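Local coordinates for glycoside hydrolase (Streptococcus pneumoniae serotype 4, PDB 6ORH), which probably hydrolyses alpha-L-fucosidic linkages, contributing to the breakdown of host-derived carbohydrate antigens, and holds a fucosylated glycan in its pocket, at residues W39-G42 against Q43-P46; Y91-K94 against V95-W98; N143-Y146 against L147-K151; D104-L107 against E108-A112. The protein carries 2 engineered substitutions. All blocks are in the same frame, centred on the assembly; numbering follows the deposited sequence.

All four contacts are local and lie in the catalytic TIM-barrel part of the chain, in the order interaction 1, 2, 4 and 3. Interaction 1 belongs to the loop before helix 56-65, and interaction 2 to the loop before helix 105-116. Their centres are about 13 Å apart and they touch, E44 O meeting Y91 OH at 2.8 Å in a probable hydrogen bond. Interaction 2 also reaches interaction 4, centres about 15 Å apart, where W98 packs on helix 105-116. Interactions 1, 2 and 4 thus form a touching series of loops and a helix start in the barrel domain; interaction 3, on helix 139-154, touches none of them. W39 alone carries this set into the glycan pocket.

Interaction 1: residues W39-G42 against Q43-P46; sequences WGTG and QEDP. With FUC (alpha-L-fucopyranose), chain C; NDG (2-acetamido-2-deoxy-alpha-D-glucopyranose), chain B.
E44 has CG beside its backbone N, and a bend at its second torsion (chi2 78°) swings the carboxylate back to the amides of T41 and G42; T41, with OG1 set between its own N and carbonyl carbon (chi1 62°), directs its hydroxyl at the following residues. The carboxylate grips two consecutive amides. T41 N donates to E44 OE2 at 2.8 Å on the syn lone pair, and G42 N reaches E44 OE1 at 2.9 Å, also on the syn side but 16° out of the carboxylate plane. The hydroxyl closes an ST turn by accepting from Q43 N, with Q43 N 3.1 Å from T41 OG1, while its own bond to E44 OE2 is weak (T41 OG1 to OE2, 3.5 Å). Q37 NE2 is a further donor to OE2.

At the other end of the segment, the indole of W39 turns its N-H to the glycan: W39 NE1 donates a hydrogen bond to fucose O2 at 2.8 Å and a weak one to fucose O3. H78 and W127 meet the ring edge-to-face, and V403 of the second subunit packs on it. The chemistry is that of a carboxylate met by three N-H donors, which would stabilise its charged form and would tend to fix the turn that follows the sugar-binding tryptophan.

Interaction 2: residues Y91-K94 against V95-W98; sequences YSVK and VSPW
S92 and S96 frame a short 3-10 turn between strand 70-74 and helix 105-116 of the barrel, opened by an ST turn in which K94 N donates to S92 OG at 3.0 Å. The turn repeats its i to i+3 bonding: V95 N lies 3.1 Å from S92 O, and S96 N 3.0 Å from V93 O, the latter donor standing 69° above the carbonyl plane.

The side chain of S96 can be followed outward. Its CB rests 3.6 Å from V93 O. At the tip, OG is placed between its own backbone N and carbonyl carbon (chi1 86°), a setting that brings the hydroxyl round to V93 O close to the carbonyl plane, tilted 19° from it; it donates there with S96 OG and V93 O 3.1 Å apart. Amide and hydroxyl of S96 approach V93 O from the same face, the amide much the steeper. S96 OG also accepts a weak bond from W98 N, 3.3 Å away.

The chain then turns W98 alongside V93, the two side chains pointing the same way, with V93 CG1 4.0 Å from W98 CE3 of the indole. That indole continues onto L105 and E108 of helix 105-116 and onto P51, while Y91 stacks on H130. V93 O has one more partner, a water that donates to it and to W98 O, 2.7 Å from each oxygen.

Interaction 3: residues N143-Y146 against L147-K151; sequences NAYY and LAQLK
Y145 and Q149, one turn apart on helix 139-154, and Y146 with L150 on the next pair of positions carry this contact.

The backbone gives regular alpha-helical bonds: L147 N to N143 O and A148 N to A144 O, both 2.9 Å, then Q149 N to Y145 O at 3.0 Å and L150 N to Y146 O at 2.9 Å.

The polar and aromatic pair is Y145 with Q149. The Y145 ring, its CG trans to N at chi1 169°, brings its far end back toward the extended glutamine, whose OE1 sits over one face of the phenol, with Q149 OE1 3.5 Å from Y145 CZ. The amide and ring planes are inclined by 41°, so the groups overlap without stacking flat. Q149 NE2 is hydrogen-bonded to T86 OG1.

The apolar pair is Y146 with L150: Y146 CE1 meets L150 CD1 at 3.8 Å. Beyond it, the Y146 ring stacks on W188 of helix 185-196 and its hydroxyl bonds to L124 O on strand 119-124.

Chemically, the buried polar ends of Y146 (OH) and Q149 (NE2) find their partners beyond the helix, in L124 O and T86 OG1. The hydroxyl bond and the W188 stack, with L150 at the ring's CE1, would together restrict the Y146 ring.

Interaction 4: residues D104-L107 against E108-A112; sequences DLLL and EVSQA
D104 caps helix 105-116, whose first turns run through the i to i+4 bonds of E108 N to D104 O, V109 N to L105 O and Q111 N to L107 O, the last at 2.8 Å. The cap itself is the D104 carboxylate: D104 OD1 accepts from L107 N at 2.9 Å, met from 68° above the carboxylate plane, and the negative charge near the helix N-terminus would suit the helix dipole. Its other oxygen, OD2, is bonded to Y159 OH.

S110 doubles the bonding at L106 O. With OG beside its own backbone N (chi1 -68°), the hydroxyl folds back so that S110 OG donates to L106 O at 2.7 Å, while S110 N bonds to the same oxygen from the opposite face of its plane. S110 OG is also hydrogen-bonded to G160 N. E108 reaches back over the first turn, its CG close to D104 O; a water accepts from D104 N and donates to E108 OE2 at 2.7 Å, an oxygen that also salt-bridges R99. On other faces L105 CD1 meets V109 CG2 at 4.1 Å, and the extended Q111 crosses L107, Q111 NE2 lying 3.8 Å from L107 CG.

The helix sits in a beta-alpha-beta crossover between strands 70-74 and 119-124: L106 and V109 press on L73 and M120 of these strands, and L105 and V109 meet W59 of helix 56-65.

Interaction 1: residues W39-G42 against Q43-P46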
loop_
_atom_site.group_PDB
_atom_site.type_symbol
_atom_site.label_atom_id
_atom_site.label_comp_id
_atom_site.label_asym_id
_atom_site.label_seq_id
_atom_site.Cartn_x
_atom_site.Cartn_y
_atom_site.Cartn_z
ATOM N N TRP A 39 -17.192 21.979 -11.118
ATOM C CA TRP A 39 -16.586 23.305 -11.171
ATOM C C TRP A 39 -17.572 24.253 -11.837
ATOM O O TRP A 39 -18.254 23.844 -12.783
ATOM C CB TRP A 39 -15.294 23.285 -12.002
ATOM C CG TRP A 39 -14.051 22.808 -11.313
ATOM C CD1 TRP A 39 -13.938 22.252 -10.065
ATOM C CD2 TRP A 39 -12.720 22.828 -11.869
ATOM N NE1 TRP A 39 -12.629 21.920 -9.808
ATOM C CE2 TRP A 39 -11.856 22.273 -10.891
ATOM C CE3 TRP A 39 -12.172 23.268 -13.090
ATOM C CZ2 TRP A 39 -10.481 22.142 -11.108
ATOM C CZ3 TRP A 39 -10.809 23.149 -13.289
ATOM C CH2 TRP A 39 -9.981 22.601 -12.304
ATOM N N GLY A 40 -17.591 25.501 -11.375
ATOM C CA GLY A 40 -18.466 26.521 -11.940
ATOM C C GLY A 40 -17.648 27.604 -12.638
ATOM O O GLY A 40 -16.433 27.686 -12.447
ATOM N N THR A 41 -18.324 28.470 -13.408
ATOM C CA THR A 41 -17.608 29.383 -14.279
ATOM C C THR A 41 -17.656 30.814 -13.759
ATOM O O THR A 41 -16.945 31.671 -14.258
ATOM C CB THR A 41 -18.218 29.361 -15.683
ATOM O OG1 THR A 41 -19.557 29.818 -15.520
ATOM C CG2 THR A 41 -18.182 27.982 -16.305
ATOM N N GLY A 42 -18.538 31.072 -12.782
ATOM C CA GLY A 42 -18.785 32.408 -12.271
ATOM C C GLY A 42 -19.923 33.074 -13.040
ATOM O O GLY A 42 -20.262 34.234 -12.776
ATOM N N GLN A 43 -20.482 32.334 -14.009
ATOM C CA GLN A 43 -21.643 32.789 -14.772
ATOM C C GLN A 43 -22.950 32.236 -14.202
ATOM O O GLN A 43 -24.027 32.515 -14.735
ATOM C CB GLN A 43 -21.547 32.394 -16.254
ATOM C CG GLN A 43 -20.367 33.033 -16.962
ATOM C CD GLN A 43 -20.503 33.030 -18.466
ATOM O OE1 GLN A 43 -21.165 32.170 -19.050
ATOM N NE2 GLN A 43 -19.888 34.015 -19.106
ATOM N N GLU A 44 -22.871 31.435 -13.132
ATOM C CA GLU A 44 -24.055 30.871 -12.512
ATOM C C GLU A 44 -24.960 31.990 -12.001
ATOM O O GLU A 44 -24.481 33.008 -11.497
ATOM C CB GLU A 44 -23.664 29.946 -11.352
ATOM C CG GLU A 44 -22.990 28.658 -11.811
ATOM C CD GLU A 44 -21.528 28.812 -12.213
ATOM O OE1 GLU A 44 -20.902 29.786 -11.788
ATOM O OE2 GLU A 44 -21.039 27.960 -12.956
ATOM N N ASP A 45 -26.266 31.740 -12.108
ATOM C CA ASP A 45 -27.288 32.715 -11.773
ATOM C C ASP A 45 -27.603 32.599 -10.282
ATOM O O ASP A 45 -28.103 31.560 -9.859
ATOM C CB ASP A 45 -28.529 32.482 -12.640
ATOM C CG ASP A 45 -29.659 33.460 -12.369
ATOM O OD1 ASP A 45 -29.509 34.306 -11.462
ATOM O OD2 ASP A 45 -30.673 33.379 -13.081
ATOM N N PRO A 46 -27.347 33.645 -9.460
ATOM C CA PRO A 46 -27.685 33.612 -8.031
ATOM C C PRO A 46 -29.142 33.269 -7.731
ATOM O O PRO A 46 -29.444 32.783 -6.645
ATOM C CB PRO A 46 -27.299 35.006 -7.521
ATOM C CG PRO A 46 -26.182 35.449 -8.476
ATOM C CD PRO A 46 -26.646 34.899 -9.816
HETATM C C1 FUC C . -9.706 20.552 -5.902
HETATM C C2 FUC C . -10.901 21.398 -6.307
HETATM C C3 FUC C . -12.157 20.572 -6.055
HETATM C C4 FUC C . -12.308 20.299 -4.555
HETATM C C5 FUC C . -11.031 19.564 -4.078
HETATM C C6 FUC C . -10.991 19.404 -2.569
HETATM O O2 FUC C . -10.763 21.682 -7.711
HETATM O O3 FUC C . -13.298 21.296 -6.550
HETATM O O4 FUC C . -12.512 21.565 -3.866
HETATM O O5 FUC C . -9.792 20.266 -4.496
HETATM C C1 NDG B . -8.849 18.135 -10.053
HETATM C C2 NDG B . -9.609 18.329 -8.734
HETATM C C3 NDG B . -8.851 19.290 -7.813
HETATM C C4 NDG B . -7.376 18.823 -7.612
HETATM C C5 NDG B . -6.750 18.496 -8.990
HETATM C C6 NDG B . -5.493 17.657 -8.661
HETATM C C7 NDG B . -12.050 18.025 -8.931
HETATM C C8 NDG B . -13.374 18.604 -9.378
HETATM O O5 NDG B . -7.543 17.566 -9.735
HETATM O O3 NDG B . -9.555 19.330 -6.550
HETATM O O4 NDG B . -6.667 19.963 -7.113
HETATM O O6 NDG B . -4.740 17.486 -9.842
HETATM O O7 NDG B . -11.960 16.874 -8.536
HETATM N N2 NDG B . -10.963 18.810 -9.041
HETATM O O1 NDG B . -8.654 19.370 -10.699
#

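Interaction 2: residues Y91-K94 against V95-W98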
loop_
_atom_site.group_PDB
_atom_site.type_symbol
_atom_site.label_atom_id
_atom_site.label_comp_id
_atom_site.label_asym_id
_atom_site.label_seq_id
_atom_site.Cartn_x
_atom_site.Cartn_y
_atom_site.Cartn_z
ATOM N N TYR A 91 -21.310 39.439 -5.777
ATOM C CA TYR A 91 -21.611 38.071 -6.187
ATOM C C TYR A 91 -21.673 37.161 -4.962
ATOM O O TYR A 91 -20.746 36.400 -4.691
ATOM C CB TYR A 91 -20.597 37.566 -7.218
ATOM C CG TYR A 91 -20.996 36.336 -7.996
ATOM C CD1 TYR A 91 -22.200 36.284 -8.692
ATOM C CD2 TYR A 91 -20.148 35.242 -8.094
ATOM C CE1 TYR A 91 -22.536 35.181 -9.468
ATOM C CE2 TYR A 91 -20.478 34.129 -8.852
ATOM C CZ TYR A 91 -21.689 34.085 -9.521
ATOM O OH TYR A 91 -22.006 33.001 -10.281
ATOM N N SER A 92 -22.778 37.266 -4.225
ATOM C CA SER A 92 -22.904 36.595 -2.937
ATOM C C SER A 92 -24.371 36.260 -2.684
ATOM O O SER A 92 -25.265 36.574 -3.476
ATOM C CB SER A 92 -22.367 37.488 -1.840
ATOM O OG SER A 92 -23.393 38.412 -1.457
ATOM N N VAL A 93 -24.607 35.594 -1.555
ATOM C CA VAL A 93 -25.942 35.264 -1.095
ATOM C C VAL A 93 -26.830 36.503 -0.977
ATOM O O VAL A 93 -28.040 36.330 -0.947
ATOM C CB VAL A 93 -25.871 34.497 0.238
ATOM C CG1 VAL A 93 -25.490 33.035 -0.016
ATOM C CG2 VAL A 93 -24.961 35.169 1.261
ATOM N N LYS A 94 -26.238 37.696 -0.900
ATOM C CA LYS A 94 -27.045 38.916 -0.804
ATOM C C LYS A 94 -27.999 39.050 -1.989
ATOM O O LYS A 94 -29.076 39.638 -1.843
ATOM C CB LYS A 94 -26.180 40.174 -0.795
ATOM C CG LYS A 94 -25.475 40.507 0.510
ATOM C CD LYS A 94 -24.932 41.934 0.484
ATOM C CE LYS A 94 -24.289 42.330 1.798
ATOM N NZ LYS A 94 -23.745 43.712 1.754
ATOM N N VAL A 95 -27.628 38.517 -3.155
ATOM C CA VAL A 95 -28.471 38.670 -4.333
ATOM C C VAL A 95 -29.199 37.370 -4.679
ATOM O O VAL A 95 -29.784 37.241 -5.763
ATOM C CB VAL A 95 -27.681 39.233 -5.532
ATOM C CG1 VAL A 95 -27.156 40.641 -5.267
ATOM C CG2 VAL A 95 -26.559 38.315 -5.984
ATOM N N SER A 96 -29.210 36.412 -3.739
ATOM C CA SER A 96 -29.925 35.167 -3.953
ATOM C C SER A 96 -31.267 35.230 -3.222
ATOM O O SER A 96 -31.430 36.028 -2.310
ATOM C CB SER A 96 -29.112 33.978 -3.507
ATOM O OG SER A 96 -29.284 33.727 -2.117
ATOM N N PRO A 97 -32.275 34.428 -3.615
ATOM C CA PRO A 97 -33.544 34.414 -2.885
ATOM C C PRO A 97 -33.509 33.677 -1.555
ATOM O O PRO A 97 -34.451 33.767 -0.766
ATOM C CB PRO A 97 -34.529 33.733 -3.833
ATOM C CG PRO A 97 -33.679 32.959 -4.819
ATOM C CD PRO A 97 -32.301 33.590 -4.820
ATOM N N TRP A 98 -32.425 32.933 -1.308
ATOM C CA TRP A 98 -32.335 32.205 -0.052
ATOM C C TRP A 98 -32.476 33.199 1.105
ATOM O O TRP A 98 -31.809 34.226 1.103
ATOM C CB TRP A 98 -30.963 31.494 -0.017
ATOM C CG TRP A 98 -30.720 30.686 1.223
ATOM C CD1 TRP A 98 -31.500 29.675 1.691
ATOM C CD2 TRP A 98 -29.610 30.797 2.138
ATOM N NE1 TRP A 98 -30.979 29.162 2.850
ATOM C CE2 TRP A 98 -29.811 29.820 3.140
ATOM C CE3 TRP A 98 -28.486 31.623 2.214
ATOM C CZ2 TRP A 98 -28.941 29.677 4.220
ATOM C CZ3 TRP A 98 -27.596 31.455 3.261
ATOM C CH2 TRP A 98 -27.820 30.486 4.247
HETATM O O HOH W 1 -29.313 35.316 1.234
#

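Interaction 3: residues N143-Y146 against L147-K151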
loop_
_atom_site.group_PDB
_atom_site.type_symbol
_atom_site.label_atom_id
_atom_site.label_comp_id
_atom_site.label_asym_id
_atom_site.label_seq_id
_atom_site.Cartn_x
_atom_site.Cartn_y
_atom_site.Cartn_z
ATOM N N ASN A 143 -5.434 40.278 -4.686
ATOM C CA ASN A 143 -4.879 39.910 -3.380
ATOM C C ASN A 143 -5.535 40.706 -2.253
ATOM O O ASN A 143 -5.776 40.150 -1.174
ATOM C CB ASN A 143 -3.362 40.061 -3.345
ATOM C CG ASN A 143 -2.716 38.840 -3.954
ATOM O OD1 ASN A 143 -2.714 37.773 -3.342
ATOM N ND2 ASN A 143 -2.160 38.989 -5.147
ATOM N N ALA A 144 -5.790 42.011 -2.468
ATOM C CA ALA A 144 -6.447 42.811 -1.438
ATOM C C ALA A 144 -7.886 42.354 -1.180
ATOM O O ALA A 144 -8.356 42.398 -0.043
ATOM C CB ALA A 144 -6.363 44.292 -1.781
ATOM N N TYR A 145 -8.583 41.906 -2.231
ATOM C CA TYR A 145 -9.930 41.359 -2.126
ATOM C C TYR A 145 -9.891 40.096 -1.257
ATOM O O TYR A 145 -10.666 39.965 -0.295
ATOM C CB TYR A 145 -10.466 41.052 -3.536
ATOM C CG TYR A 145 -11.738 40.243 -3.603
ATOM C CD1 TYR A 145 -12.930 40.756 -3.105
ATOM C CD2 TYR A 145 -11.770 38.945 -4.111
ATOM C CE1 TYR A 145 -14.103 40.033 -3.168
ATOM C CE2 TYR A 145 -12.950 38.212 -4.186
ATOM C CZ TYR A 145 -14.121 38.748 -3.677
ATOM O OH TYR A 145 -15.303 38.065 -3.702
ATOM N N TYR A 146 -8.970 39.192 -1.605
ATOM C CA TYR A 146 -8.829 37.933 -0.864
ATOM C C TYR A 146 -8.553 38.208 0.613
ATOM O O TYR A 146 -9.203 37.630 1.503
ATOM C CB TYR A 146 -7.772 37.029 -1.523
ATOM C CG TYR A 146 -7.791 35.611 -1.001
ATOM C CD1 TYR A 146 -7.096 35.288 0.163
ATOM C CD2 TYR A 146 -8.461 34.609 -1.673
ATOM C CE1 TYR A 146 -7.115 33.994 0.664
ATOM C CE2 TYR A 146 -8.491 33.305 -1.190
ATOM C CZ TYR A 146 -7.843 33.017 0.003
ATOM O OH TYR A 146 -7.826 31.732 0.495
ATOM N N LEU A 147 -7.577 39.087 0.870
ATOM C CA LEU A 147 -7.138 39.421 2.222
ATOM C C LEU A 147 -8.279 40.081 3.000
ATOM O O LEU A 147 -8.499 39.779 4.174
ATOM C CB LEU A 147 -5.903 40.336 2.153
ATOM C CG LEU A 147 -5.354 40.771 3.516
ATOM C CD1 LEU A 147 -4.950 39.566 4.362
ATOM C CD2 LEU A 147 -4.164 41.719 3.347
ATOM N N ALA A 148 -9.005 40.999 2.358
ATOM C CA ALA A 148 -10.151 41.618 3.017
ATOM C C ALA A 148 -11.189 40.572 3.427
ATOM O O ALA A 148 -11.826 40.731 4.463
ATOM C CB ALA A 148 -10.778 42.679 2.147
ATOM N N GLN A 149 -11.367 39.520 2.618
ATOM C CA GLN A 149 -12.331 38.498 3.001
ATOM C C GLN A 149 -11.787 37.674 4.168
ATOM O O GLN A 149 -12.560 37.326 5.069
ATOM C CB GLN A 149 -12.782 37.706 1.769
ATOM C CG GLN A 149 -13.622 38.591 0.861
ATOM C CD GLN A 149 -14.248 37.784 -0.237
ATOM O OE1 GLN A 149 -13.656 36.823 -0.757
ATOM N NE2 GLN A 149 -15.439 38.202 -0.619
ATOM N N LEU A 150 -10.492 37.334 4.135
ATOM C CA LEU A 150 -9.892 36.674 5.293
ATOM C C LEU A 150 -10.212 37.479 6.560
ATOM O O LEU A 150 -10.579 36.888 7.584
ATOM C CB LEU A 150 -8.376 36.528 5.136
ATOM C CG LEU A 150 -7.872 35.483 4.127
ATOM C CD1 LEU A 150 -6.352 35.494 4.089
ATOM C CD2 LEU A 150 -8.385 34.097 4.500
ATOM N N LYS A 151 -10.049 38.820 6.499
ATOM C CA LYS A 151 -10.271 39.664 7.668
ATOM C C LYS A 151 -11.736 39.611 8.093
ATOM O O LYS A 151 -12.041 39.489 9.281
ATOM C CB LYS A 151 -9.839 41.098 7.332
ATOM C CG LYS A 151 -8.319 41.230 7.274
ATOM C CD LYS A 151 -7.862 42.618 6.852
ATOM C CE LYS A 151 -6.354 42.756 6.853
ATOM N NZ LYS A 151 -5.975 44.131 6.445
#

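Interaction 4: residues D104-L107 against E108-A112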
loop_
_atom_site.group_PDB
_atom_site.type_symbol
_atom_site.label_atom_id
_atom_site.label_comp_id
_atom_site.label_asym_id
_atom_site.label_seq_id
_atom_site.Cartn_x
_atom_site.Cartn_y
_atom_site.Cartn_z
ATOM N N ASP A 104 -26.842 33.994 5.636
ATOM C CA ASP A 104 -25.417 33.974 5.891
ATOM C C ASP A 104 -25.061 32.549 6.301
ATOM O O ASP A 104 -25.313 32.169 7.441
ATOM C CB ASP A 104 -25.043 35.019 6.957
ATOM C CG ASP A 104 -23.562 35.059 7.298
ATOM O OD1 ASP A 104 -22.862 34.081 6.957
ATOM O OD2 ASP A 104 -23.114 36.056 7.899
ATOM N N LEU A 105 -24.506 31.754 5.365
ATOM C CA LEU A 105 -24.321 30.333 5.646
ATOM C C LEU A 105 -23.196 30.164 6.664
ATOM O O LEU A 105 -23.257 29.270 7.500
ATOM C CB LEU A 105 -24.029 29.578 4.342
ATOM C CG LEU A 105 -23.872 28.065 4.519
ATOM C CD1 LEU A 105 -25.160 27.423 5.075
ATOM C CD2 LEU A 105 -23.452 27.427 3.197
ATOM N N LEU A 106 -22.180 31.040 6.606
ATOM C CA LEU A 106 -21.095 30.949 7.573
ATOM C C LEU A 106 -21.622 31.194 8.986
ATOM O O LEU A 106 -21.215 30.496 9.906
ATOM C CB LEU A 106 -19.937 31.876 7.177
ATOM C CG LEU A 106 -18.733 31.867 8.124
ATOM C CD1 LEU A 106 -18.134 30.473 8.260
ATOM C CD2 LEU A 106 -17.674 32.836 7.632
ATOM N N LEU A 107 -22.556 32.156 9.135
ATOM C CA LEU A 107 -23.157 32.388 10.443
ATOM C C LEU A 107 -23.982 31.178 10.883
ATOM O O LEU A 107 -23.868 30.755 12.041
ATOM C CB LEU A 107 -24.053 33.629 10.366
ATOM C CG LEU A 107 -24.704 34.011 11.697
ATOM C CD1 LEU A 107 -23.645 34.412 12.709
ATOM C CD2 LEU A 107 -25.673 35.171 11.480
ATOM N N GLU A 108 -24.844 30.643 10.005
ATOM C CA GLU A 108 -25.715 29.536 10.397
ATOM C C GLU A 108 -24.886 28.337 10.860
ATOM O O GLU A 108 -25.176 27.753 11.909
ATOM C CB GLU A 108 -26.696 29.135 9.298
ATOM C CG GLU A 108 -27.644 30.279 8.964
ATOM C CD GLU A 108 -28.827 29.874 8.115
ATOM O OE1 GLU A 108 -28.952 28.690 7.769
ATOM O OE2 GLU A 108 -29.636 30.789 7.775
ATOM N N VAL A 109 -23.822 28.017 10.105
ATOM C CA VAL A 109 -22.969 26.895 10.491
ATOM C C VAL A 109 -22.249 27.215 11.802
ATOM O O VAL A 109 -22.117 26.330 12.645
ATOM C CB VAL A 109 -21.992 26.504 9.354
ATOM C CG1 VAL A 109 -21.032 25.401 9.816
ATOM C CG2 VAL A 109 -22.761 26.008 8.133
ATOM N N SER A 110 -21.746 28.453 11.930
ATOM C CA SER A 110 -20.971 28.860 13.092
ATOM C C SER A 110 -21.823 28.794 14.358
ATOM O O SER A 110 -21.311 28.372 15.388
ATOM C CB SER A 110 -20.406 30.258 12.902
ATOM O OG SER A 110 -19.409 30.254 11.876
ATOM N N GLN A 111 -23.100 29.182 14.254
ATOM C CA GLN A 111 -23.970 29.137 15.434
ATOM C C GLN A 111 -24.099 27.699 15.925
ATOM O O GLN A 111 -23.969 27.444 17.139
ATOM C CB GLN A 111 -25.358 29.664 15.087
ATOM C CG GLN A 111 -25.359 31.172 14.943
ATOM C CD GLN A 111 -26.637 31.690 14.337
ATOM O OE1 GLN A 111 -27.353 30.978 13.628
ATOM N NE2 GLN A 111 -26.923 32.953 14.610
ATOM N N ALA A 112 -24.385 26.789 14.975
ATOM C CA ALA A 112 -24.504 25.365 15.300
ATOM C C ALA A 112 -23.180 24.783 15.811
ATOM O O ALA A 112 -23.137 24.056 16.803
ATOM C CB ALA A 112 -25.054 24.613 14.110
HETATM O O HOH W 2 -28.819 33.341 7.597
#